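Local coordinates for protein neurotoxin (Clostridium botulinum, PDB 2QN0) that is the zinc-dependent protease light chain of a botulinum neurotoxin, which is thought to cleave neuronal SNARE proteins, at residues L93-N98 / Y393-G398; R197-Y202 / V383-L388; P223-M228 / N362-Y367. All coordinates share one frame; numbering follows the deposited sequence.

Contact 1. Residues L93-N98 / Y393-G398; sequences LFKRIN and YDIQNG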
loop_
_atom_site.group_PDB
_atom_site.type_symbol
_atom_site.label_atom_id
_atom_site.label_comp_id
_atom_site.label_asym_id
_atom_site.label_seq_id
_atom_site.Cartn_x
_atom_site.Cartn_y
_atom_site.Cartn_z
ATOM N N LEU A 93 2.704 12.298 5.404
ATOM C CA LEU A 93 2.073 11.127 6.000
ATOM C C LEU A 93 3.115 10.079 6.387
ATOM O O LEU A 93 2.997 9.445 7.435
ATOM C CB LEU A 93 1.035 10.540 5.036
ATOM C CG LEU A 93 -0.143 11.491 4.794
ATOM C CD1 LEU A 93 -1.075 10.902 3.750
ATOM C CD2 LEU A 93 -0.890 11.735 6.105
ATOM N N PHE A 94 4.141 9.896 5.559
ATOM C CA PHE A 94 5.172 8.925 5.906
ATOM C C PHE A 94 5.904 9.366 7.167
ATOM O O PHE A 94 6.281 8.540 7.990
ATOM C CB PHE A 94 6.165 8.725 4.758
ATOM C CG PHE A 94 5.817 7.568 3.857
ATOM C CD1 PHE A 94 4.850 7.701 2.869
ATOM C CD2 PHE A 94 6.429 6.330 4.033
ATOM C CE1 PHE A 94 4.493 6.619 2.066
ATOM C CE2 PHE A 94 6.080 5.240 3.237
ATOM C CZ PHE A 94 5.108 5.386 2.250
ATOM N N LYS A 95 6.103 10.672 7.325
ATOM C CA LYS A 95 6.770 11.172 8.525
ATOM C C LYS A 95 5.926 10.856 9.763
ATOM O O LYS A 95 6.456 10.490 10.814
ATOM C CB LYS A 95 6.997 12.684 8.421
ATOM C CG LYS A 95 8.040 13.090 7.384
ATOM C CD LYS A 95 8.165 14.612 7.342
ATOM C CE LYS A 95 9.154 15.086 6.296
ATOM N NZ LYS A 95 9.221 16.581 6.286
ATOM N N ARG A 96 4.609 10.992 9.640
ATOM C CA ARG A 96 3.727 10.709 10.766
ATOM C C ARG A 96 3.728 9.210 11.051
ATOM O O ARG A 96 3.757 8.788 12.204
ATOM C CB ARG A 96 2.304 11.206 10.477
ATOM C CG ARG A 96 1.309 10.954 11.610
ATOM C CD ARG A 96 0.118 11.900 11.503
ATOM N NE ARG A 96 -1.077 11.407 12.189
ATOM C CZ ARG A 96 -1.161 11.153 13.493
ATOM N NH1 ARG A 96 -0.114 11.341 14.285
ATOM N NH2 ARG A 96 -2.306 10.713 14.005
ATOM N N ILE A 97 3.707 8.405 9.997
ATOM C CA ILE A 97 3.737 6.958 10.173
ATOM C C ILE A 97 5.036 6.594 10.894
ATOM O O ILE A 97 5.052 5.768 11.807
ATOM C CB ILE A 97 3.680 6.235 8.803
ATOM C CG1 ILE A 97 2.293 6.424 8.181
ATOM C CG2 ILE A 97 3.990 4.743 8.976
ATOM C CD1 ILE A 97 2.186 5.952 6.737
ATOM N N ASN A 98 6.118 7.251 10.486
ATOM C CA ASN A 98 7.449 7.018 11.036
ATOM C C ASN A 98 7.628 7.513 12.472
ATOM O O ASN A 98 8.654 7.240 13.097
ATOM C CB ASN A 98 8.486 7.688 10.123
ATOM C CG ASN A 98 9.890 7.154 10.330
ATOM O OD1 ASN A 98 10.089 5.953 10.521
ATOM N ND2 ASN A 98 10.877 8.042 10.262
ATOM N N TYR A 393 -3.500 19.688 10.582
ATOM C CA TYR A 393 -3.015 18.324 10.730
ATOM C C TYR A 393 -1.503 18.335 10.929
ATOM O O TYR A 393 -0.777 18.887 10.105
ATOM C CB TYR A 393 -3.360 17.552 9.452
ATOM C CG TYR A 393 -3.091 16.066 9.493
ATOM C CD1 TYR A 393 -4.057 15.177 9.958
ATOM C CD2 TYR A 393 -1.871 15.547 9.054
ATOM C CE1 TYR A 393 -3.819 13.799 9.982
ATOM C CE2 TYR A 393 -1.619 14.175 9.075
ATOM C CZ TYR A 393 -2.599 13.308 9.539
ATOM O OH TYR A 393 -2.363 11.952 9.554
ATOM N N ASP A 394 -1.024 17.747 12.021
ATOM C CA ASP A 394 0.417 17.699 12.236
ATOM C C ASP A 394 0.919 16.277 12.448
ATOM O O ASP A 394 0.136 15.351 12.669
ATOM C CB ASP A 394 0.857 18.612 13.397
ATOM C CG ASP A 394 0.272 18.213 14.742
ATOM O OD1 ASP A 394 0.090 17.009 15.009
ATOM O OD2 ASP A 394 0.019 19.126 15.556
ATOM N N ILE A 395 2.233 16.112 12.366
ATOM C CA ILE A 395 2.871 14.809 12.512
ATOM C C ILE A 395 2.594 14.086 13.826
ATOM O O ILE A 395 2.312 12.887 13.833
ATOM C CB ILE A 395 4.406 14.938 12.321
ATOM C CG1 ILE A 395 4.709 15.348 10.879
ATOM C CG2 ILE A 395 5.097 13.626 12.664
ATOM C CD1 ILE A 395 6.169 15.662 10.618
ATOM N N GLN A 396 2.662 14.807 14.937
ATOM C CA GLN A 396 2.452 14.190 16.240
ATOM C C GLN A 396 1.024 13.755 16.571
ATOM O O GLN A 396 0.818 12.642 17.059
ATOM C CB GLN A 396 2.958 15.121 17.345
ATOM C CG GLN A 396 2.890 14.527 18.747
ATOM C CD GLN A 396 3.700 13.246 18.885
ATOM O OE1 GLN A 396 4.839 13.162 18.421
ATOM N NE2 GLN A 396 3.117 12.244 19.535
ATOM N N ASN A 397 0.046 14.617 16.310
ATOM C CA ASN A 397 -1.337 14.295 16.658
ATOM C C ASN A 397 -2.364 14.260 15.535
ATOM O O ASN A 397 -3.556 14.125 15.805
ATOM C CB ASN A 397 -1.840 15.269 17.726
ATOM C CG ASN A 397 -1.010 15.229 18.988
ATOM O OD1 ASN A 397 -0.252 16.155 19.278
ATOM N ND2 ASN A 397 -1.140 14.146 19.745
ATOM N N GLY A 398 -1.922 14.368 14.288
ATOM C CA GLY A 398 -2.876 14.362 13.194
ATOM C C GLY A 398 -3.850 15.519 13.355
ATOM O O GLY A 398 -3.428 16.667 13.503
#
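Arg96 meets Tyr393 at about a right angle, its guanidinium plane turned 83° from the phenol ring. With CG anti to the backbone N (chi1 -180°) and the chain extended to NE, the arginine reaches from helix 80-97 into the turn at 394-398. At the edge of the guanidinium, near its plane, Arg96 NE gives a weak bond to Tyr393 OH (3.0 Å, 129° at the hydrogen). Arg96 NH1 bonds Ile395 O at 2.9 Å, approaching from above that carbonyl's plane, and adds a weak bond to Gln396 O at 3.2 Å. Gly398 N lies over the centre of one guanidinium face, 3.4 Å from Arg96 CZ. The turn is tied internally by an Asx motif, in which Asp394 OD1 accepts from Asn397 N at 2.7 Å. Apolar contacts flank the charge: Leu93 CD2 lies 3.9 Å from Tyr393 CE2, and Ile395 CD1 packs 3.8 Å from Lys95 CB. Asp222 takes a salt bridge from Arg96 NH2 and a hydrogen bond with Tyr393 OH, so one carboxylate contacts both groups. The loop between strands 383-384 and 422-423 is thus fastened to the end of helix 80-97, while Ile224 of helix 223-238 packs against Leu93, Arg96 and Tyr393.

Contact 2. Residues R197-Y202 / V383-L388; sequences RFMLTY and VTANIL
Thr384 has OG1 anti to its backbone N (chi1 -171°), and Arg197 has CG between its own N and carbonyl carbon (chi1 82°); these torsions lay the two side chains side by side, pointing the same way. They lie beside a single antiparallel bridge, Met199 with Val383, a hydrogen-bonded pair with CA atoms 5.3 Å apart. Both of its bonds are well formed: Met199 N meets Val383 O at 2.8 Å, nearly in line with the carbonyl, and Val383 N meets Met199 O at 3.0 Å within the carbonyl plane. The bridge joins the approach to strand 201-202 to strand 383-384, whose own sheet partners are strands 219-220 and 422-423 respectively.

Beside the bridge, Thr384 OG1 is gripped twice. It donates to Arg197 O at 2.8 Å from above the carbonyl plane, and accepts from Arg197 NH1 along the edge of the guanidinium, exactly in its plane, with 150° at the hydrogen. One hydroxyl therefore links the backbone and the side chain of the same arginine, which would restrict rotation of the Thr384 hydroxyl and the arginine side chain. Phe198 CE2 covers the centre of one guanidinium face, and Glu89 of helix 80-97 makes a long, weak ion pair with Arg197 NE.

Apolar groups close the rest of the contact. Thr201 CG2 touches both methyls of Val383, 3.8 Å from Val383 CG2, while Thr201 OG1 is bonded to Thr381 O. Ile387 CD1 packs on Arg197 CB. The contact buries Ala385 N, which has no partner in the model. Met199 bends at chi3, carrying its terminal methyl over the 383-388 backbone, where CE lies 3.6 Å from Thr384 CA and 4.1 Å from Ala385 CB.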
loop_
_atom_site.group_PDB
_atom_site.type_symbol
_atom_site.label_atom_id
_atom_site.label_comp_id
_atom_site.label_asym_id
_atom_site.label_seq_id
_atom_site.Cartn_x
_atom_site.Cartn_y
_atom_site.Cartn_z
ATOM N N ARG A 197 -5.908 12.211 1.394
ATOM C CA ARG A 197 -6.677 13.362 1.872
ATOM C C ARG A 197 -8.176 13.222 1.634
ATOM O O ARG A 197 -8.964 13.998 2.168
ATOM C CB ARG A 197 -6.160 14.683 1.277
ATOM C CG ARG A 197 -6.634 15.046 -0.113
ATOM C CD ARG A 197 -6.242 16.502 -0.404
ATOM N NE ARG A 197 -6.513 16.912 -1.781
ATOM C CZ ARG A 197 -7.715 17.228 -2.253
ATOM N NH1 ARG A 197 -8.775 17.188 -1.461
ATOM N NH2 ARG A 197 -7.856 17.584 -3.523
ATOM N N PHE A 198 -8.573 12.245 0.824
ATOM C CA PHE A 198 -9.996 11.994 0.589
ATOM C C PHE A 198 -10.341 10.943 1.637
ATOM O O PHE A 198 -10.079 9.753 1.451
ATOM C CB PHE A 198 -10.219 11.465 -0.828
ATOM C CG PHE A 198 -10.145 12.532 -1.883
ATOM C CD1 PHE A 198 -11.293 13.202 -2.296
ATOM C CD2 PHE A 198 -8.923 12.897 -2.439
ATOM C CE1 PHE A 198 -11.225 14.222 -3.246
ATOM C CE2 PHE A 198 -8.844 13.917 -3.389
ATOM C CZ PHE A 198 -9.999 14.578 -3.792
ATOM N N MET A 199 -10.925 11.398 2.742
ATOM C CA MET A 199 -11.235 10.525 3.866
ATOM C C MET A 199 -12.636 9.943 3.978
ATOM O O MET A 199 -13.639 10.641 3.840
ATOM C CB MET A 199 -10.916 11.258 5.169
ATOM C CG MET A 199 -9.490 11.768 5.257
ATOM S SD MET A 199 -9.304 12.968 6.584
ATOM C CE MET A 199 -9.667 14.500 5.694
ATOM N N LEU A 200 -12.677 8.648 4.263
ATOM C CA LEU A 200 -13.918 7.916 4.451
ATOM C C LEU A 200 -14.481 8.338 5.810
ATOM O O LEU A 200 -13.719 8.594 6.747
ATOM C CB LEU A 200 -13.601 6.414 4.418
ATOM C CG LEU A 200 -14.607 5.319 4.779
ATOM C CD1 LEU A 200 -14.163 4.007 4.125
ATOM C CD2 LEU A 200 -14.693 5.163 6.290
ATOM N N THR A 201 -15.805 8.441 5.913
ATOM C CA THR A 201 -16.444 8.828 7.171
ATOM C C THR A 201 -17.317 7.693 7.702
ATOM O O THR A 201 -17.861 6.906 6.926
ATOM C CB THR A 201 -17.296 10.102 7.000
ATOM O OG1 THR A 201 -18.244 9.910 5.944
ATOM C CG2 THR A 201 -16.400 11.296 6.660
ATOM N N TYR A 202 -17.459 7.628 9.021
ATOM C CA TYR A 202 -18.217 6.556 9.668
ATOM C C TYR A 202 -18.711 6.980 11.049
ATOM O O TYR A 202 -18.282 8.006 11.580
ATOM C CB TYR A 202 -17.292 5.348 9.829
ATOM C CG TYR A 202 -16.016 5.736 10.550
ATOM C CD1 TYR A 202 -15.955 5.748 11.946
ATOM C CD2 TYR A 202 -14.921 6.231 9.841
ATOM C CE1 TYR A 202 -14.846 6.256 12.616
ATOM C CE2 TYR A 202 -13.805 6.745 10.505
ATOM C CZ TYR A 202 -13.778 6.760 11.889
ATOM O OH TYR A 202 -12.707 7.320 12.551
ATOM N N VAL A 383 -14.907 13.325 3.362
ATOM C CA VAL A 383 -14.464 14.680 3.668
ATOM C C VAL A 383 -12.991 14.819 3.319
ATOM O O VAL A 383 -12.301 13.829 3.080
ATOM C CB VAL A 383 -14.647 15.028 5.172
ATOM C CG1 VAL A 383 -16.127 15.025 5.534
ATOM C CG2 VAL A 383 -13.882 14.039 6.044
ATOM N N THR A 384 -12.518 16.057 3.259
ATOM C CA THR A 384 -11.115 16.300 2.977
ATOM C C THR A 384 -10.674 17.483 3.827
ATOM O O THR A 384 -11.482 18.079 4.543
ATOM C CB THR A 384 -10.865 16.585 1.478
ATOM O OG1 THR A 384 -9.453 16.599 1.230
ATOM C CG2 THR A 384 -11.463 17.925 1.064
ATOM N N ALA A 385 -9.390 17.806 3.769
ATOM C CA ALA A 385 -8.854 18.905 4.552
ATOM C C ALA A 385 -7.480 19.272 4.019
ATOM O O ALA A 385 -6.897 18.530 3.230
ATOM C CB ALA A 385 -8.750 18.497 6.022
ATOM N N ASN A 386 -6.971 20.424 4.445
ATOM C CA ASN A 386 -5.651 20.872 4.019
ATOM C C ASN A 386 -4.670 20.300 5.029
ATOM O O ASN A 386 -4.237 20.988 5.956
ATOM C CB ASN A 386 -5.591 22.400 4.019
ATOM C CG ASN A 386 -6.733 23.019 3.242
ATOM O OD1 ASN A 386 -7.040 22.599 2.126
ATOM N ND2 ASN A 386 -7.369 24.028 3.828
ATOM N N ILE A 387 -4.328 19.027 4.848
ATOM C CA ILE A 387 -3.435 18.347 5.773
ATOM C C ILE A 387 -1.993 18.841 5.797
ATOM O O ILE A 387 -1.222 18.447 6.671
ATOM C CB ILE A 387 -3.445 16.817 5.536
ATOM C CG1 ILE A 387 -3.017 16.495 4.106
ATOM C CG2 ILE A 387 -4.850 16.269 5.793
ATOM C CD1 ILE A 387 -2.897 15.003 3.843
ATOM N N LEU A 388 -1.621 19.701 4.854
ATOM C CA LEU A 388 -0.259 20.235 4.849
ATOM C C LEU A 388 -0.157 21.397 5.841
ATOM O O LEU A 388 0.939 21.792 6.244
ATOM C CB LEU A 388 0.140 20.706 3.446
ATOM C CG LEU A 388 0.344 19.608 2.395
ATOM C CD1 LEU A 388 0.797 20.223 1.077
ATOM C CD2 LEU A 388 1.386 18.618 2.893
#

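Contact 3. Residues P223-M228 / N362-Y367; sequences PILILM and NYAKIY
Met228 makes CH-pi and sulfur-aromatic contacts with Tyr363, and a second sulfur contact with Tyr367. The methionine methyl sits over the centre of the ring: Met228 CE is 3.5 Å from the centroid of the Tyr363 ring and only 6° off its normal, which satisfies a CH-pi contact. The sulfur is oblique to both aromatic rings, with SD 4.4 Å from the centroid of Tyr363 and 4.5 Å from that of Tyr367, so Met228 makes a Met-aromatic contact with each tyrosine. A bend at chi3 (87°) turns the methyl back over Tyr363 and leaves Met228 CE 3.6 Å from Tyr367 OH. Met228 CB also touches the Tyr363 ring, near CD2 and CE2.

Met228 and Tyr363 lie on helices 223-238 and 360-366, and Tyr367 just after the latter. The helices form an inclined antiparallel pair, their local axes 10.5 Å apart at closest approach with 148° between N-to-C directions. Helix 223-238 is the one that bears the HExxH pattern of zinc proteases, with His229 and His233 binding the zinc ion. Met228 directly precedes the first of these ligands, its side chain about 11 Å from the metal.

Apolar packing without sulfur fills the end of the interface nearer Pro223. Leu225 touches two successive residues of the opposing helix with its two branches, CD2 at 3.5 Å from Tyr363 CB and CD1 against Ala364 CB. Ile224, its CG1 set between N and the carbonyl carbon, directs CD1 to within 3.5 Å of Tyr367 CD1, oblique to the ring.

Polar partners of the two phenols lie beyond the facing residues. Tyr363 OH is hydrogen-bonded to Asn232 OD1, a residue of helix 223-238 between the zinc-binding histidines, and Tyr367 OH to Ile97 O at the end of helix 80-97.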
loop_
_atom_site.group_PDB
_atom_site.type_symbol
_atom_site.label_atom_id
_atom_site.label_comp_id
_atom_site.label_asym_id
_atom_site.label_seq_id
_atom_site.Cartn_x
_atom_site.Cartn_y
_atom_site.Cartn_z
ATOM N N PRO A 223 -5.866 10.087 7.589
ATOM C CA PRO A 223 -5.164 9.745 6.353
ATOM C C PRO A 223 -4.040 8.720 6.508
ATOM O O PRO A 223 -3.797 7.934 5.588
ATOM C CB PRO A 223 -4.644 11.096 5.870
ATOM C CG PRO A 223 -5.732 12.019 6.289
ATOM C CD PRO A 223 -6.054 11.547 7.694
ATOM N N ILE A 224 -3.347 8.705 7.648
ATOM C CA ILE A 224 -2.270 7.729 7.774
ATOM C C ILE A 224 -2.789 6.296 7.811
ATOM O O ILE A 224 -2.095 5.386 7.373
ATOM C CB ILE A 224 -1.353 7.950 9.015
ATOM C CG1 ILE A 224 -2.162 7.908 10.310
ATOM C CG2 ILE A 224 -0.569 9.252 8.857
ATOM C CD1 ILE A 224 -1.310 7.607 11.531
ATOM N N LEU A 225 -4.000 6.089 8.324
ATOM C CA LEU A 225 -4.545 4.731 8.377
ATOM C C LEU A 225 -5.006 4.275 7.000
ATOM O O LEU A 225 -4.937 3.090 6.673
ATOM C CB LEU A 225 -5.696 4.632 9.384
ATOM C CG LEU A 225 -5.292 4.716 10.864
ATOM C CD1 LEU A 225 -6.372 4.067 11.717
ATOM C CD2 LEU A 225 -3.973 4.005 11.102
ATOM N N ILE A 226 -5.475 5.218 6.189
ATOM C CA ILE A 226 -5.902 4.892 4.838
ATOM C C ILE A 226 -4.663 4.404 4.085
ATOM O O ILE A 226 -4.704 3.403 3.364
ATOM C CB ILE A 226 -6.488 6.135 4.127
ATOM C CG1 ILE A 226 -7.737 6.618 4.874
ATOM C CG2 ILE A 226 -6.824 5.802 2.680
ATOM C CD1 ILE A 226 -8.376 7.872 4.280
ATOM N N LEU A 227 -3.551 5.111 4.270
ATOM C CA LEU A 227 -2.303 4.745 3.614
ATOM C C LEU A 227 -1.685 3.478 4.218
ATOM O O LEU A 227 -1.285 2.568 3.488
ATOM C CB LEU A 227 -1.303 5.909 3.698
ATOM C CG LEU A 227 0.116 5.678 3.164
ATOM C CD1 LEU A 227 0.068 5.232 1.707
ATOM C CD2 LEU A 227 0.923 6.974 3.302
ATOM N N MET A 228 -1.614 3.414 5.544
ATOM C CA MET A 228 -1.034 2.245 6.203
ATOM C C MET A 228 -1.806 0.978 5.854
ATOM O O MET A 228 -1.223 -0.100 5.761
ATOM C CB MET A 228 -0.994 2.441 7.719
ATOM C CG MET A 228 0.080 3.436 8.162
ATOM S SD MET A 228 0.140 3.694 9.938
ATOM C CE MET A 228 1.238 2.369 10.440
ATOM N N ASN A 362 -4.811 -2.511 14.564
ATOM C CA ASN A 362 -3.773 -2.346 15.572
ATOM C C ASN A 362 -3.184 -0.938 15.497
ATOM O O ASN A 362 -2.908 -0.321 16.524
ATOM C CB ASN A 362 -2.682 -3.407 15.372
ATOM C CG ASN A 362 -1.753 -3.530 16.566
ATOM O OD1 ASN A 362 -2.149 -3.268 17.705
ATOM N ND2 ASN A 362 -0.514 -3.954 16.314
ATOM N N TYR A 363 -3.008 -0.418 14.285
ATOM C CA TYR A 363 -2.454 0.930 14.145
ATOM C C TYR A 363 -3.355 1.969 14.815
ATOM O O TYR A 363 -2.863 2.899 15.452
ATOM C CB TYR A 363 -2.273 1.312 12.669
ATOM C CG TYR A 363 -1.405 0.367 11.865
ATOM C CD1 TYR A 363 -0.340 -0.316 12.455
ATOM C CD2 TYR A 363 -1.635 0.176 10.503
ATOM C CE1 TYR A 363 0.473 -1.171 11.704
ATOM C CE2 TYR A 363 -0.828 -0.666 9.747
ATOM C CZ TYR A 363 0.222 -1.338 10.354
ATOM O OH TYR A 363 1.016 -2.176 9.600
ATOM N N ALA A 364 -4.668 1.814 14.674
ATOM C CA ALA A 364 -5.602 2.769 15.273
ATOM C C ALA A 364 -5.364 2.893 16.772
ATOM O O ALA A 364 -5.421 3.989 17.329
ATOM C CB ALA A 364 -7.048 2.346 15.002
ATOM N N LYS A 365 -5.098 1.765 17.424
ATOM C CA LYS A 365 -4.839 1.768 18.858
ATOM C C LYS A 365 -3.477 2.385 19.166
ATOM O O LYS A 365 -3.350 3.226 20.056
ATOM C CB LYS A 365 -4.876 0.339 19.410
ATOM C CG LYS A 365 -6.247 -0.318 19.339
ATOM C CD LYS A 365 -6.230 -1.722 19.934
ATOM C CE LYS A 365 -5.339 -2.663 19.137
ATOM N NZ LYS A 365 -5.341 -4.044 19.701
ATOM N N ILE A 366 -2.460 1.970 18.421
ATOM C CA ILE A 366 -1.107 2.468 18.644
ATOM C C ILE A 366 -0.935 3.967 18.397
ATOM O O ILE A 366 -0.259 4.650 19.171
ATOM C CB ILE A 366 -0.098 1.669 17.793
ATOM C CG1 ILE A 366 -0.087 0.212 18.269
ATOM C CG2 ILE A 366 1.300 2.283 17.906
ATOM C CD1 ILE A 366 0.739 -0.714 17.406
ATOM N N TYR A 367 -1.544 4.485 17.336
ATOM C CA TYR A 367 -1.438 5.913 17.027
ATOM C C TYR A 367 -2.487 6.731 17.771
ATOM O O TYR A 367 -2.562 7.948 17.620
ATOM C CB TYR A 367 -1.567 6.139 15.519
ATOM C CG TYR A 367 -0.348 5.681 14.744
ATOM C CD1 TYR A 367 0.599 6.598 14.286
ATOM C CD2 TYR A 367 -0.120 4.324 14.510
ATOM C CE1 TYR A 367 1.750 6.172 13.612
ATOM C CE2 TYR A 367 1.024 3.889 13.842
ATOM C CZ TYR A 367 1.954 4.817 13.398
ATOM O OH TYR A 367 3.093 4.381 12.757
#

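Along the chain the contacts are nested: contact 3 lies within the loop closed by contact 2, which lies within that closed by contact 1. Their centres are close, about 10 Å between contacts 1 and 3 and about 14 Å from contact 2 to either of the others. Helix 80-97 joins contacts 1 and 3, where Ile97 CD1 is 3.6 Å from Met228 CG. Contact 2 reaches the start of helix 223-238 through Met199 SD, 3.7 Å from Pro223 CG, and contact 1 through Ile387 O, 3.6 Å from Tyr393 CB. Segments 362-367 and 393-398, with Met199 from 197-202, pack on the N-terminal part of the zinc-binding helix, joining distant parts of the protease domain.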